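Long-range contact in formate-dependent phosphoribosylglycinamide formyltransferase (Mycobacterium tuberculosis H37Rv, PDB 6KHR), which belongs to the ATP-grasp family, whose members share a characteristic nucleotide-binding fold: residues A165-P173 with G181-P188. Residues are numbered along the deposited sequence; the frame is centred on the assembly and turned at random.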
ATOM      1  N   ALA A 165     -23.457  -6.622 -41.699  1.00 53.82           N
ATOM      2  CA  ALA A 165     -22.519  -5.774 -40.930  1.00 63.85           C
ATOM      3  C   ALA A 165     -21.438  -5.115 -41.767  1.00 76.23           C
ATOM      4  O   ALA A 165     -21.143  -3.979 -41.491  1.00 80.08           O
ATOM      5  CB  ALA A 165     -21.877  -6.603 -39.875  1.00 58.05           C
ATOM      6  N   GLY A 166     -20.822  -5.818 -42.697  1.00 71.98           N
ATOM      7  CA  GLY A 166     -19.768  -5.160 -43.481  1.00 71.95           C
ATOM      8  C   GLY A 166     -18.408  -5.452 -42.904  1.00 75.26           C
ATOM      9  O   GLY A 166     -18.330  -6.323 -42.087  1.00 84.20           O
ATOM     10  N   PHE A 167     -17.366  -4.747 -43.296  1.00 73.52           N
ATOM     11  CA  PHE A 167     -16.059  -5.161 -42.744  1.00 74.21           C
ATOM     12  C   PHE A 167     -15.364  -3.978 -42.087  1.00 74.78           C
ATOM     13  O   PHE A 167     -15.708  -2.871 -42.428  1.00 78.03           O
ATOM     14  CB  PHE A 167     -15.246  -5.795 -43.868  1.00 72.81           C
ATOM     15  CG  PHE A 167     -15.730  -7.164 -44.243  1.00 76.71           C
ATOM     16  CD1 PHE A 167     -15.365  -8.264 -43.501  1.00 73.87           C
ATOM     17  CD2 PHE A 167     -16.557  -7.350 -45.330  1.00 80.28           C
ATOM     18  CE1 PHE A 167     -15.818  -9.520 -43.843  1.00 75.63           C
ATOM     19  CE2 PHE A 167     -17.002  -8.608 -45.671  1.00 77.22           C
ATOM     20  CZ  PHE A 167     -16.630  -9.690 -44.928  1.00 77.13           C
ATOM     21  N   PRO A 168     -14.374  -4.177 -41.194  1.00 76.87           N
ATOM     22  CA  PRO A 168     -13.968  -5.500 -40.752  1.00 85.00           C
ATOM     23  C   PRO A 168     -14.843  -6.037 -39.628  1.00 94.13           C
ATOM     24  O   PRO A 168     -15.552  -5.274 -39.060  1.00 92.12           O
ATOM     25  CB  PRO A 168     -12.625  -5.251 -40.085  1.00 75.29           C
ATOM     26  CG  PRO A 168     -12.780  -3.879 -39.546  1.00 73.44           C
ATOM     27  CD  PRO A 168     -13.544  -3.141 -40.619  1.00 73.73           C
ATOM     28  N   LEU A 169     -14.731  -7.341 -39.382  1.00 96.55           N
ATOM     29  CA  LEU A 169     -15.444  -8.057 -38.299  1.00 83.73           C
ATOM     30  C   LEU A 169     -14.406  -8.647 -37.355  1.00 81.56           C
ATOM     31  O   LEU A 169     -13.240  -8.714 -37.704  1.00 84.45           O
ATOM     32  CB  LEU A 169     -16.295  -9.164 -38.895  1.00 78.24           C
ATOM     33  CG  LEU A 169     -17.729  -8.767 -39.181  1.00 84.56           C
ATOM     34  CD1 LEU A 169     -18.521  -9.949 -39.693  1.00 85.30           C
ATOM     35  CD2 LEU A 169     -18.368  -8.217 -37.937  1.00 83.21           C
ATOM     36  N   LEU A 170     -14.845  -9.075 -36.193  1.00 77.14           N
ATOM     37  CA  LEU A 170     -13.900  -9.558 -35.177  1.00 76.99           C
ATOM     38  C   LEU A 170     -14.348 -10.945 -34.777  1.00 76.63           C
ATOM     39  O   LEU A 170     -14.853 -11.093 -33.689  1.00 73.59           O
ATOM     40  CB  LEU A 170     -14.041  -8.615 -33.988  1.00 77.07           C
ATOM     41  CG  LEU A 170     -12.748  -8.009 -33.482  1.00 87.38           C
ATOM     42  CD1 LEU A 170     -11.773  -9.106 -33.097  1.00 88.44           C
ATOM     43  CD2 LEU A 170     -12.162  -7.097 -34.538  1.00 94.47           C
ATOM     44  N   VAL A 171     -14.161 -11.921 -35.646  1.00 75.75           N
ATOM     45  CA  VAL A 171     -14.652 -13.273 -35.293  1.00 69.91           C
ATOM     46  C   VAL A 171     -13.787 -13.828 -34.174  1.00 72.99           C
ATOM     47  O   VAL A 171     -12.603 -13.894 -34.324  1.00 67.10           O
ATOM     48  CB  VAL A 171     -14.715 -14.216 -36.493  1.00 64.69           C
ATOM     49  CG1 VAL A 171     -13.329 -14.652 -36.894  1.00 68.04           C
ATOM     50  CG2 VAL A 171     -15.555 -15.421 -36.140  1.00 68.84           C
ATOM     51  N   SER A 172     -14.438 -14.234 -33.106  1.00 77.51           N
ATOM     52  CA  SER A 172     -13.816 -14.730 -31.905  1.00 80.28           C
ATOM     53  C   SER A 172     -14.564 -15.971 -31.452  1.00 82.48           C
ATOM     54  O   SER A 172     -15.795 -16.046 -31.599  1.00 82.97           O
ATOM     55  CB  SER A 172     -13.842 -13.672 -30.792  1.00 92.20           C
ATOM     56  OG  SER A 172     -13.599 -14.259 -29.532  1.00 94.29           O
ATOM     57  N   PRO A 173     -13.857 -16.969 -30.933  1.00 95.94           N
ATOM     58  CA  PRO A 173     -14.547 -18.095 -30.295  1.00 99.67           C
ATOM     59  C   PRO A 173     -15.301 -17.604 -29.069  1.00105.67           C
ATOM     60  O   PRO A 173     -14.806 -16.767 -28.316  1.00 99.00           O
ATOM     61  CB  PRO A 173     -13.406 -19.054 -29.929  1.00 96.73           C
ATOM     62  CG  PRO A 173     -12.159 -18.186 -29.915  1.00101.06           C
ATOM     63  CD  PRO A 173     -12.391 -17.113 -30.928  1.00101.15           C
ATOM     64  N   GLY A 181      -8.033 -18.496 -31.152  1.00109.45           N
ATOM     65  CA  GLY A 181      -7.714 -17.096 -30.937  1.00110.55           C
ATOM     66  C   GLY A 181      -8.679 -16.192 -31.696  1.00118.27           C
ATOM     67  O   GLY A 181      -9.440 -16.653 -32.546  1.00109.58           O
ATOM     68  N   SER A 182      -8.620 -14.893 -31.385  1.00126.51           N
ATOM     69  CA  SER A 182      -9.561 -13.921 -31.909  1.00131.45           C
ATOM     70  C   SER A 182      -9.078 -13.397 -33.257  1.00126.54           C
ATOM     71  O   SER A 182      -8.322 -12.427 -33.314  1.00134.81           O
ATOM     72  CB  SER A 182      -9.771 -12.809 -30.917  1.00141.87           C
ATOM     73  OG  SER A 182     -10.118 -13.336 -29.639  1.00148.60           O
ATOM     74  N   SER A 183      -9.541 -14.050 -34.329  1.00112.90           N
ATOM     75  CA  SER A 183      -9.252 -13.656 -35.699  1.00111.19           C
ATOM     76  C   SER A 183      -9.994 -12.370 -36.052  1.00120.72           C
ATOM     77  O   SER A 183     -11.035 -12.066 -35.470  1.00130.69           O
ATOM     78  CB  SER A 183      -9.593 -14.770 -36.666  1.00107.21           C
ATOM     79  OG  SER A 183      -8.753 -15.897 -36.451  1.00113.81           O
ATOM     80  N   VAL A 184      -9.437 -11.629 -37.024  1.00114.71           N
ATOM     81  CA  VAL A 184      -9.992 -10.369 -37.494  1.00108.78           C
ATOM     82  C   VAL A 184     -10.532 -10.579 -38.902  1.00106.16           C
ATOM     83  O   VAL A 184      -9.785 -10.474 -39.871  1.00 99.63           O
ATOM     84  CB  VAL A 184      -8.945  -9.239 -37.465  1.00103.83           C
ATOM     85  CG1 VAL A 184      -8.671  -8.725 -36.054  1.00 94.28           C
ATOM     86  CG2 VAL A 184      -7.647  -9.635 -38.152  1.00108.04           C
ATOM     87  N   VAL A 185     -11.832 -10.875 -39.014  1.00116.06           N
ATOM     88  CA  VAL A 185     -12.437 -11.013 -40.328  1.00125.24           C
ATOM     89  C   VAL A 185     -12.604  -9.621 -40.934  1.00131.62           C
ATOM     90  O   VAL A 185     -13.695  -9.052 -40.947  1.00150.98           O
ATOM     91  CB  VAL A 185     -13.733 -11.854 -40.324  1.00125.74           C
ATOM     92  CG1 VAL A 185     -14.758 -11.365 -39.310  1.00130.13           C
ATOM     93  CG2 VAL A 185     -14.353 -11.976 -41.705  1.00121.40           C
ATOM     94  N   ALA A 186     -11.539  -9.249 -41.662  1.00117.08           N
ATOM     95  CA  ALA A 186     -11.340  -7.974 -42.403  1.00101.44           C
ATOM     96  C   ALA A 186     -11.696  -8.087 -43.896  1.00 93.16           C
ATOM     97  O   ALA A 186     -11.390  -7.165 -44.652  1.00 87.39           O
ATOM     98  CB  ALA A 186      -9.919  -7.511 -42.243  1.00 92.70           C
ATOM     99  N   GLY A 187     -12.347  -9.158 -44.322  1.00 83.13           N
ATOM    100  CA  GLY A 187     -12.732  -9.238 -45.742  1.00 76.68           C
ATOM    101  C   GLY A 187     -13.495 -10.510 -46.006  1.00 86.48           C
ATOM    102  O   GLY A 187     -13.396 -11.408 -45.197  1.00 86.65           O
ATOM    103  N   PRO A 188     -14.183 -10.684 -47.148  1.00 92.85           N
ATOM    104  CA  PRO A 188     -14.948 -11.912 -47.415  1.00 99.17           C
ATOM    105  C   PRO A 188     -14.180 -13.216 -47.701  1.00 98.61           C
ATOM    106  O   PRO A 188     -14.819 -14.196 -47.980  1.00100.57           O
ATOM    107  CB  PRO A 188     -15.821 -11.536 -48.618  1.00 97.23           C
ATOM    108  CG  PRO A 188     -15.719 -10.040 -48.707  1.00 92.94           C
ATOM    109  CD  PRO A 188     -14.330  -9.712 -48.211  1.00 91.42           C
TER
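Phe167 lays one face of its ring on the backbone of Gly187: CA of Gly187 stands 3.7 Å from the ring centroid and 18° off the ring normal, a CH-pi contact over the face. CD of Pro188 makes a second, off-centre CH-pi contact with the ring, at 4.3 Å from the centroid, and CG of Pro188 reaches Phe167 CE2 at 3.6 Å. The carbonyl O of Val185 instead meets the ring at its edge, in plane, 3.2 Å from Phe167 CD1. That same oxygen accepts the one hydrogen bond between the segments, from Leu169 N, although its modelled length of 2.5 Å is doubtfully short. Further along, Val171 CG1 rests on Ser183 CB at 3.7 Å; a chi1 of 74° sets this methyl between the backbone N and the carbonyl carbon. The CA pairing, Pro168 with Ala186 through Ser172 with Ser182, runs in opposite senses: the irregular loop 181-188 lies roughly antiparallel to 165-173, 147° apart end to end, in a hairpin-like arrangement within the ATP-grasp family region, without regular sheet pairing. Residues 165-173 also touch helix 155-165, Leu169 meeting Val161 and Val171 meeting Leu158, while Ser172 bonds by its backbone to Cys215 in the three-stranded antiparallel sheet. Gly166, the first residue past the helix, has positive phi, and a cis peptide before Pro168 follows Phe167, whose side chain also touches Ala162 of the same helix.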